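Local structure of neutral ceramidase (Pseudomonas aeruginosa, 2ZWS) at residues Thr546-Asn551 against Trp588-Ile593; Asp552-Lys557 against Tyr618-Asn623; Leu393-Phe398 against Gln477-Met482. The protein hydrolyses the N-acyl linkage of ceramides to give sphingosine and a free fatty acid, and also runs the reverse synthesis, with one zinc ion per subunit. All coordinates share one frame; numbering follows the deposited sequence.

Contacts 1 and 2 lie in the C-terminal beta-sandwich, their centres 11 Å apart, and share one element: the loop between strands 539-545 and 560-566, whose earlier part packs on strand 584-591 and whose later part meets strand 611-622. They also touch, N551 ND2 probably hydrogen-bonding to N620 O. Contact 1 rests on rings and a CH-pi contact, whereas contact 2 depends on a buried arginine, an amide and a water. Contact 3, some 46 and 42 Å from them between centres and across the middle of the chain, joins strand 392-400 to helix 471-488 without a hydrogen bond. All three are buried, but contacts 1 and 2 run out to partly exposed residues, while contact 3 is wholly buried.

Contact 1: residues Thr546-Asn551 against Trp588-Ile593; sequences TGHPKN and WERVGI
Ring packing dominates where P549 and H548 of the loop settle against W588. The proline sends CD over one face of the indole, a CH-pi contact in which CD stands 3.4 Å from the centroid of the W588 five-membered ring, only 14° off the ring normal. On the six-membered half of the indole the imidazole of H548 takes over. Its centroid is 4.3 Å from that of the W588 benzo ring, but the planes are inclined by 39°, so the rings lie oblique to one another; H548 CD2 approaches W588 CZ2 to 3.6 Å. With CG anti to the backbone N, the indole extends from its strand toward the loop and meets both residues.

These contacts fasten the loop that crosses from one sheet of the C-terminal beta-sandwich to the other onto strand 584-591: segment 546-551 follows strand 539-545 of one sheet and leads on to strand 560-566 of the other. R590, bent at chi2 and chi3, has W588 CH2 over one face of its guanidinium and brings NH1 to the edge of the H548 imidazole, 3.7 Å from H548 CD2, while R590 NH2 is hydrogen-bonded to the carbonyl of A595.

Polar bonds fix the imidazole without crossing the contact. K550 N donates to H548 ND1 over 3.0 Å at a nearly straight 163°, close to the ring plane, and H548 NE2 is hydrogen-bonded to E20 OE1. Gripped at both nitrogens, the ring has little freedom to rotate against W588. The backbone makes its own turn here, N551 N bonding to H548 O at 3.0 Å.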
loop_
_atom_site.group_PDB
_atom_site.type_symbol
_atom_site.label_atom_id
_atom_site.label_comp_id
_atom_site.label_asym_id
_atom_site.label_seq_id
_atom_site.Cartn_x
_atom_site.Cartn_y
_atom_site.Cartn_z
ATOM N N THR A 546 -23.528 3.936 18.650
ATOM C CA THR A 546 -22.116 3.583 18.798
ATOM C C THR A 546 -21.285 4.690 19.435
ATOM O O THR A 546 -21.826 5.710 19.892
ATOM C CB THR A 546 -21.494 3.206 17.438
ATOM O OG1 THR A 546 -22.424 2.436 16.686
ATOM C CG2 THR A 546 -20.249 2.382 17.656
ATOM N N GLY A 547 -19.964 4.473 19.483
ATOM C CA GLY A 547 -18.994 5.510 19.832
ATOM C C GLY A 547 -17.950 5.618 18.717
ATOM O O GLY A 547 -17.868 4.776 17.812
ATOM N N HIS A 548 -17.146 6.664 18.794
ATOM C CA HIS A 548 -16.188 7.005 17.745
ATOM C C HIS A 548 -15.100 5.931 17.513
ATOM O O HIS A 548 -14.414 5.549 18.450
ATOM C CB HIS A 548 -15.504 8.304 18.131
ATOM C CG HIS A 548 -15.013 9.089 16.961
ATOM N ND1 HIS A 548 -14.115 8.583 16.040
ATOM C CD2 HIS A 548 -15.315 10.340 16.541
ATOM C CE1 HIS A 548 -13.875 9.501 15.120
ATOM N NE2 HIS A 548 -14.595 10.574 15.398
ATOM N N PRO A 549 -14.927 5.455 16.258
ATOM C CA PRO A 549 -13.880 4.445 16.005
ATOM C C PRO A 549 -12.449 4.952 16.255
ATOM O O PRO A 549 -11.540 4.122 16.364
ATOM C CB PRO A 549 -14.093 4.066 14.517
ATOM C CG PRO A 549 -14.842 5.139 13.945
ATOM C CD PRO A 549 -15.684 5.768 15.030
ATOM N N LYS A 550 -12.233 6.280 16.342
ATOM C CA LYS A 550 -10.886 6.783 16.739
ATOM C C LYS A 550 -10.507 6.318 18.141
ATOM O O LYS A 550 -9.319 6.295 18.488
ATOM C CB LYS A 550 -10.771 8.313 16.711
ATOM C CG LYS A 550 -10.458 8.907 15.366
ATOM C CD LYS A 550 -10.432 10.458 15.427
ATOM C CE LYS A 550 -9.976 10.985 14.093
ATOM N NZ LYS A 550 -9.922 12.464 14.069
ATOM N N ASN A 551 -11.500 5.950 18.942
ATOM C CA ASN A 551 -11.219 5.504 20.320
ATOM C C ASN A 551 -10.415 4.198 20.384
ATOM O O ASN A 551 -9.632 4.011 21.304
ATOM C CB ASN A 551 -12.509 5.302 21.108
ATOM C CG ASN A 551 -13.224 6.595 21.418
ATOM O OD1 ASN A 551 -12.604 7.647 21.694
ATOM N ND2 ASN A 551 -14.541 6.540 21.358
ATOM N N TRP A 588 -19.656 4.707 9.867
ATOM C CA TRP A 588 -19.823 5.523 11.066
ATOM C C TRP A 588 -20.277 6.921 10.684
ATOM O O TRP A 588 -19.728 7.513 9.752
ATOM C CB TRP A 588 -18.477 5.697 11.768
ATOM C CG TRP A 588 -18.597 6.465 13.055
ATOM C CD1 TRP A 588 -18.935 5.953 14.281
ATOM C CD2 TRP A 588 -18.387 7.868 13.240
ATOM N NE1 TRP A 588 -18.934 6.956 15.231
ATOM C CE2 TRP A 588 -18.628 8.146 14.616
ATOM C CE3 TRP A 588 -18.038 8.919 12.383
ATOM C CZ2 TRP A 588 -18.497 9.435 15.155
ATOM C CZ3 TRP A 588 -17.906 10.206 12.917
ATOM C CH2 TRP A 588 -18.166 10.448 14.295
ATOM N N GLU A 589 -21.241 7.476 11.430
ATOM C CA GLU A 589 -21.580 8.875 11.223
ATOM C C GLU A 589 -21.996 9.557 12.500
ATOM O O GLU A 589 -22.605 8.961 13.387
ATOM C CB GLU A 589 -22.616 9.076 10.119
ATOM C CG GLU A 589 -24.032 8.830 10.495
ATOM C CD GLU A 589 -24.982 9.074 9.337
ATOM O OE1 GLU A 589 -25.872 9.934 9.479
ATOM O OE2 GLU A 589 -24.837 8.403 8.290
ATOM N N ARG A 590 -21.594 10.821 12.577
ATOM C CA ARG A 590 -21.909 11.701 13.694
ATOM C C ARG A 590 -23.412 11.970 13.716
ATOM O O ARG A 590 -24.032 12.207 12.677
ATOM C CB ARG A 590 -21.158 13.013 13.488
ATOM C CG ARG A 590 -21.502 14.119 14.483
ATOM C CD ARG A 590 -21.215 13.667 15.919
ATOM N NE ARG A 590 -19.776 13.557 16.184
ATOM C CZ ARG A 590 -19.238 12.817 17.154
ATOM N NH1 ARG A 590 -17.916 12.824 17.329
ATOM N NH2 ARG A 590 -20.000 12.060 17.949
ATOM N N VAL A 591 -23.990 11.920 14.916
ATOM C CA VAL A 591 -25.403 12.257 15.107
ATOM C C VAL A 591 -25.471 13.312 16.209
ATOM O O VAL A 591 -25.031 13.081 17.331
ATOM C CB VAL A 591 -26.251 11.009 15.462
ATOM C CG1 VAL A 591 -27.708 11.426 15.778
ATOM C CG2 VAL A 591 -26.204 9.950 14.309
ATOM N N GLY A 592 -25.983 14.489 15.859
ATOM C CA GLY A 592 -25.985 15.623 16.790
ATOM C C GLY A 592 -24.567 16.006 17.183
ATOM O O GLY A 592 -23.651 15.909 16.372
ATOM N N ILE A 593 -24.381 16.424 18.436
ATOM C CA ILE A 593 -23.070 16.862 18.917
ATOM C C ILE A 593 -22.104 15.735 19.270
ATOM O O ILE A 593 -20.942 15.778 18.886
ATOM C CB ILE A 593 -23.203 17.879 20.109
ATOM C CG1 ILE A 593 -24.061 19.079 19.682
ATOM C CG2 ILE A 593 -21.824 18.310 20.632
ATOM C CD1 ILE A 593 -23.516 19.890 18.478
#

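Contact 2: residues Asp552-Lys557 against Tyr618-Asn623; sequences DLRTEK and YGNAKN
R554 has backbone angles in the left-handed helical region (phi 56°, psi 44°), the surprise in a contact where this arginine lays its guanidinium over the CB of Y618 and reaches the amide of N620. The group lies nearly parallel to the tyrosine ring, the planes 10° apart, yet it is the methylene that sits over its face: Y618 CB is 3.6 Å from R554 NH1. The phenol runs on past it, and its OH is hydrogen-bonded to E561. A bend at chi3 turns the arginine chain so that NH2 points to N620, donating to OD1 at 3.0 Å. N620 OD1 lies close to the guanidinium plane, while the donor is tilted from the plane of the amide carbonyl. The same NH2 forms a salt bridge with E631, and NE bonds to the carbonyl of T558, so several acceptors hold the group's rotation.

Strand 611-622 belongs to a sheet of the C-terminal beta-sandwich, and N620 begins the region required for correct folding and localization. Against it, the loop is shaped by two local motifs. D552 OD1 accepts from R554 N at 2.8 Å, using its anti lone pair, which makes an Asx turn; a type II beta turn then runs from R554 to K557, with K557 N bonded to R554 O.

D552 also touches the strand directly, CB resting 3.3 Å from N620 OD1, with carboxylate and amide planes only modestly inclined to each other. A water bridges D552 O and N620 OD1, at 2.8 and 2.7 Å.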
loop_
_atom_site.group_PDB
_atom_site.type_symbol
_atom_site.label_atom_id
_atom_site.label_comp_id
_atom_site.label_asym_id
_atom_site.label_seq_id
_atom_site.Cartn_x
_atom_site.Cartn_y
_atom_site.Cartn_z
ATOM N N ASP A 552 -10.617 3.308 19.409
ATOM C CA ASP A 552 -9.922 2.019 19.366
ATOM C C ASP A 552 -10.003 1.503 17.924
ATOM O O ASP A 552 -11.090 1.364 17.378
ATOM C CB ASP A 552 -10.546 1.029 20.353
ATOM C CG ASP A 552 -9.673 -0.191 20.607
ATOM O OD1 ASP A 552 -9.203 -0.836 19.640
ATOM O OD2 ASP A 552 -9.434 -0.505 21.800
ATOM N N LEU A 553 -8.858 1.202 17.320
ATOM C CA LEU A 553 -8.823 0.711 15.917
ATOM C C LEU A 553 -9.334 -0.697 15.762
ATOM O O LEU A 553 -9.544 -1.182 14.639
ATOM C CB LEU A 553 -7.392 0.734 15.404
ATOM C CG LEU A 553 -6.674 2.057 15.585
ATOM C CD1 LEU A 553 -5.282 1.997 14.973
ATOM C CD2 LEU A 553 -7.436 3.134 14.950
ATOM N N ARG A 554 -9.483 -1.372 16.899
ATOM C CA ARG A 554 -9.913 -2.764 16.926
ATOM C C ARG A 554 -8.992 -3.661 16.071
ATOM O O ARG A 554 -9.433 -4.509 15.303
ATOM C CB ARG A 554 -11.400 -2.891 16.564
ATOM C CG ARG A 554 -12.268 -2.084 17.548
ATOM C CD ARG A 554 -13.698 -2.562 17.640
ATOM N NE ARG A 554 -13.821 -3.887 18.252
ATOM C CZ ARG A 554 -13.787 -4.125 19.562
ATOM N NH1 ARG A 554 -13.913 -5.376 19.990
ATOM N NH2 ARG A 554 -13.610 -3.126 20.426
ATOM N N THR A 555 -7.699 -3.409 16.243
ATOM C CA THR A 555 -6.632 -4.081 15.530
ATOM C C THR A 555 -6.727 -5.598 15.813
ATOM O O THR A 555 -6.826 -6.025 17.003
ATOM C CB THR A 555 -5.303 -3.487 15.998
ATOM O OG1 THR A 555 -5.266 -2.069 15.727
ATOM C CG2 THR A 555 -4.099 -4.204 15.367
ATOM N N GLU A 556 -6.708 -6.405 14.747
ATOM C CA GLU A 556 -6.827 -7.876 14.807
ATOM C C GLU A 556 -8.190 -8.331 15.314
ATOM O O GLU A 556 -8.401 -9.526 15.598
ATOM C CB GLU A 556 -5.700 -8.517 15.634
ATOM C CG GLU A 556 -4.263 -8.185 15.129
ATOM C CD GLU A 556 -3.911 -8.787 13.760
ATOM O OE1 GLU A 556 -4.530 -9.770 13.308
ATOM O OE2 GLU A 556 -2.926 -8.335 13.182
ATOM N N LYS A 557 -9.093 -7.360 15.458
ATOM C CA LYS A 557 -10.478 -7.636 15.826
ATOM C C LYS A 557 -11.441 -7.055 14.789
ATOM O O LYS A 557 -11.067 -6.920 13.608
ATOM C CB LYS A 557 -10.757 -7.173 17.260
ATOM C CG LYS A 557 -9.857 -7.886 18.299
ATOM C CD LYS A 557 -10.031 -7.281 19.690
ATOM C CE LYS A 557 -11.212 -7.910 20.420
ATOM N NZ LYS A 557 -11.460 -7.259 21.743
ATOM N N TYR A 618 -19.340 -4.378 17.610
ATOM C CA TYR A 618 -18.387 -4.044 18.670
ATOM C C TYR A 618 -17.848 -2.647 18.406
ATOM O O TYR A 618 -17.475 -2.353 17.269
ATOM C CB TYR A 618 -17.203 -5.010 18.641
ATOM C CG TYR A 618 -17.514 -6.469 18.782
ATOM C CD1 TYR A 618 -17.372 -7.095 20.016
ATOM C CD2 TYR A 618 -17.910 -7.245 17.695
ATOM C CE1 TYR A 618 -17.621 -8.449 20.160
ATOM C CE2 TYR A 618 -18.164 -8.603 17.822
ATOM C CZ TYR A 618 -18.024 -9.194 19.073
ATOM O OH TYR A 618 -18.257 -10.550 19.240
ATOM N N GLY A 619 -17.799 -1.798 19.430
ATOM C CA GLY A 619 -17.258 -0.441 19.318
ATOM C C GLY A 619 -16.662 0.015 20.643
ATOM O O GLY A 619 -16.512 -0.790 21.569
ATOM N N ASN A 620 -16.321 1.294 20.735
ATOM C CA ASN A 620 -15.710 1.854 21.940
ATOM C C ASN A 620 -16.195 3.271 22.120
ATOM O O ASN A 620 -16.380 4.000 21.135
ATOM C CB ASN A 620 -14.165 1.814 21.853
ATOM C CG ASN A 620 -13.630 0.404 21.670
ATOM O OD1 ASN A 620 -13.623 -0.113 20.548
ATOM N ND2 ASN A 620 -13.205 -0.249 22.777
ATOM N N ALA A 621 -16.415 3.661 23.372
ATOM C CA ALA A 621 -16.911 5.000 23.680
ATOM C C ALA A 621 -16.039 5.727 24.702
ATOM O O ALA A 621 -15.467 5.087 25.581
ATOM C CB ALA A 621 -18.346 4.919 24.179
ATOM N N LYS A 622 -15.933 7.052 24.581
ATOM C CA LYS A 622 -15.098 7.873 25.480
ATOM C C LYS A 622 -15.971 8.728 26.428
ATOM O O LYS A 622 -16.901 9.420 25.977
ATOM C CB LYS A 622 -14.197 8.809 24.662
ATOM C CG LYS A 622 -13.195 9.644 25.503
ATOM C CD LYS A 622 -12.482 10.662 24.610
ATOM C CE LYS A 622 -11.571 11.561 25.414
ATOM N NZ LYS A 622 -10.657 12.350 24.517
ATOM N N ASN A 623 -15.667 8.680 27.731
ATOM C CA ASN A 623 -16.367 9.510 28.740
ATOM C C ASN A 623 -15.745 10.910 28.803
ATOM O O ASN A 623 -14.528 11.029 28.945
ATOM C CB ASN A 623 -16.236 8.832 30.100
ATOM C CG ASN A 623 -17.054 9.526 31.209
ATOM O OD1 ASN A 623 -16.700 10.608 31.703
ATOM N ND2 ASN A 623 -18.133 8.874 31.620
HETATM O O HOH W 1 -13.608 1.719 18.507
#

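Contact 3: residues Leu393-Phe398 against Gln477-Met482; sequences LPIQMF and QLFVDM
I395 projects from the strand against helix 471-488, and its side chain can be followed outward from CB, which points toward the helical segment. There it branches. CG2, anti to the backbone N, passes over one face of the F479 ring: it lies 3.9 Å from the ring centroid and 20° off the normal, a CH-pi contact offset toward the CE1 side. The same methyl also meets the terminal CE of M482 at 3.8 Å. The other branch starts at CG1, 4.0 Å from L478 CD1, and ends at CD1, which stays by that leucine methyl and also comes near F479 CE2.

Strand 392-400 lies in a mixed four-stranded sheet, and helix 471-488 packs on one face of it; the short axes approach to 9.0 Å with their N-to-C directions 40° apart. I420 and V424 of helix 414-428 also touch F479, on the helical side of the sheet.

Two residues along the strand, M397 again points toward the helix. M397 and M482 run alongside each other, antiparallel, with M397 SD 3.7 Å from M482 CG in one of the two modelled conformers of M397. M397 CG also lies at the edge of the F479 ring, close to CD1, while Q396 O is near the ring plane, 3.5 Å from CE1. M482, bent at chi3 (-76°), brings its CE to within 3.4 Å of I395 O.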
loop_
_atom_site.group_PDB
_atom_site.type_symbol
_atom_site.label_atom_id
_atom_site.label_comp_id
_atom_site.label_asym_id
_atom_site.label_seq_id
_atom_site.Cartn_x
_atom_site.Cartn_y
_atom_site.Cartn_z
ATOM N N LEU A 393 17.382 9.241 0.646
ATOM C CA LEU A 393 16.456 8.210 0.161
ATOM C C LEU A 393 17.094 6.827 0.119
ATOM O O LEU A 393 18.285 6.702 -0.178
ATOM C CB LEU A 393 15.926 8.588 -1.233
ATOM C CG LEU A 393 15.021 9.840 -1.253
ATOM C CD1 LEU A 393 14.757 10.208 -2.664
ATOM C CD2 LEU A 393 13.720 9.551 -0.510
ATOM N N PRO A 394 16.309 5.784 0.448
ATOM C CA PRO A 394 16.833 4.429 0.472
ATOM C C PRO A 394 16.861 3.833 -0.934
ATOM O O PRO A 394 15.885 3.976 -1.704
ATOM C CB PRO A 394 15.805 3.681 1.331
ATOM C CG PRO A 394 14.481 4.368 1.025
ATOM C CD PRO A 394 14.872 5.844 0.800
ATOM N N ILE A 395 17.976 3.163 -1.237
ATOM C CA ILE A 395 18.109 2.383 -2.456
ATOM C C ILE A 395 18.453 0.962 -1.975
ATOM O O ILE A 395 19.347 0.789 -1.131
ATOM C CB ILE A 395 19.262 2.929 -3.341
ATOM C CG1 ILE A 395 19.035 4.411 -3.769
ATOM C CG2 ILE A 395 19.512 2.001 -4.538
ATOM C CD1 ILE A 395 17.774 4.601 -4.576
ATOM N N GLN A 396 17.761 -0.053 -2.499
ATOM C CA GLN A 396 17.908 -1.403 -1.996
ATOM C C GLN A 396 17.720 -2.399 -3.122
ATOM O O GLN A 396 16.884 -2.191 -4.027
ATOM C CB GLN A 396 16.837 -1.644 -0.931
ATOM C CG GLN A 396 17.017 -2.980 -0.193
ATOM C CD GLN A 396 15.976 -3.144 0.878
ATOM O OE1 GLN A 396 14.799 -2.940 0.610
ATOM N NE2 GLN A 396 16.401 -3.490 2.111
ATOM N N MET A 397 18.466 -3.502 -3.028
ATOM C CA MET A 397 18.306 -4.634 -3.940
ATOM C C MET A 397 18.460 -5.927 -3.169
ATOM O O MET A 397 19.348 -6.044 -2.311
ATOM C CB MET A 397 19.349 -4.626 -5.060
ATOM C CG MET A 397 19.258 -3.470 -6.029
ATOM S SD MET A 397 20.558 -3.452 -7.283
ATOM C CE MET A 397 20.311 -5.059 -8.049
ATOM N N PHE A 398 17.561 -6.880 -3.444
ATOM C CA PHE A 398 17.704 -8.250 -2.947
ATOM C C PHE A 398 18.105 -9.123 -4.126
ATOM O O PHE A 398 17.601 -8.935 -5.234
ATOM C CB PHE A 398 16.373 -8.819 -2.447
ATOM C CG PHE A 398 15.923 -8.303 -1.104
ATOM C CD1 PHE A 398 16.722 -7.465 -0.323
ATOM C CD2 PHE A 398 14.689 -8.699 -0.609
ATOM C CE1 PHE A 398 16.277 -6.999 0.915
ATOM C CE2 PHE A 398 14.247 -8.257 0.645
ATOM C CZ PHE A 398 15.046 -7.421 1.403
ATOM N N GLN A 477 21.766 5.379 -12.204
ATOM C CA GLN A 477 23.153 5.302 -11.734
ATOM C C GLN A 477 23.249 4.583 -10.393
ATOM O O GLN A 477 24.106 3.720 -10.208
ATOM C CB GLN A 477 23.707 6.700 -11.554
ATOM C CG GLN A 477 25.088 6.743 -10.931
ATOM C CD GLN A 477 25.613 8.142 -10.902
ATOM O OE1 GLN A 477 25.713 8.764 -9.838
ATOM N NE2 GLN A 477 25.899 8.675 -12.074
ATOM N N LEU A 478 22.363 4.958 -9.467
ATOM C CA LEU A 478 22.383 4.384 -8.120
ATOM C C LEU A 478 22.143 2.874 -8.142
ATOM O O LEU A 478 22.850 2.102 -7.458
ATOM C CB LEU A 478 21.360 5.088 -7.237
ATOM C CG LEU A 478 21.682 6.554 -6.923
ATOM C CD1 LEU A 478 20.510 7.225 -6.229
ATOM C CD2 LEU A 478 22.948 6.719 -6.115
ATOM N N PHE A 479 21.131 2.453 -8.893
ATOM C CA PHE A 479 20.851 1.025 -9.023
ATOM C C PHE A 479 21.922 0.259 -9.788
ATOM O O PHE A 479 22.233 -0.891 -9.446
ATOM C CB PHE A 479 19.450 0.803 -9.601
ATOM C CG PHE A 479 18.352 0.943 -8.579
ATOM C CD1 PHE A 479 18.218 -0.014 -7.569
ATOM C CD2 PHE A 479 17.451 2.017 -8.607
ATOM C CE1 PHE A 479 17.216 0.086 -6.599
ATOM C CE2 PHE A 479 16.416 2.098 -7.611
ATOM C CZ PHE A 479 16.324 1.121 -6.612
ATOM N N VAL A 480 22.475 0.851 -10.851
ATOM C CA VAL A 480 23.547 0.150 -11.571
ATOM C C VAL A 480 24.768 -0.021 -10.669
ATOM O O VAL A 480 25.343 -1.131 -10.588
ATOM C CB VAL A 480 23.902 0.863 -12.892
ATOM C CG1 VAL A 480 25.260 0.365 -13.437
ATOM C CG2 VAL A 480 22.792 0.594 -13.886
ATOM N N ASP A 481 25.134 1.043 -9.955
ATOM C CA ASP A 481 26.292 0.965 -9.065
ATOM C C ASP A 481 26.080 -0.117 -7.983
ATOM O O ASP A 481 27.000 -0.882 -7.660
ATOM C CB ASP A 481 26.626 2.341 -8.461
ATOM C CG ASP A 481 27.239 3.315 -9.488
ATOM O OD1 ASP A 481 27.518 2.892 -10.636
ATOM O OD2 ASP A 481 27.454 4.502 -9.138
ATOM N N MET A 482 24.848 -0.216 -7.468
ATOM C CA MET A 482 24.531 -1.230 -6.456
ATOM C C MET A 482 24.620 -2.627 -7.062
ATOM O O MET A 482 25.153 -3.537 -6.439
ATOM C CB MET A 482 23.143 -0.982 -5.866
ATOM C CG MET A 482 22.803 -2.000 -4.772
ATOM S SD MET A 482 21.382 -1.428 -3.808
ATOM C CE MET A 482 22.160 -0.152 -2.801
#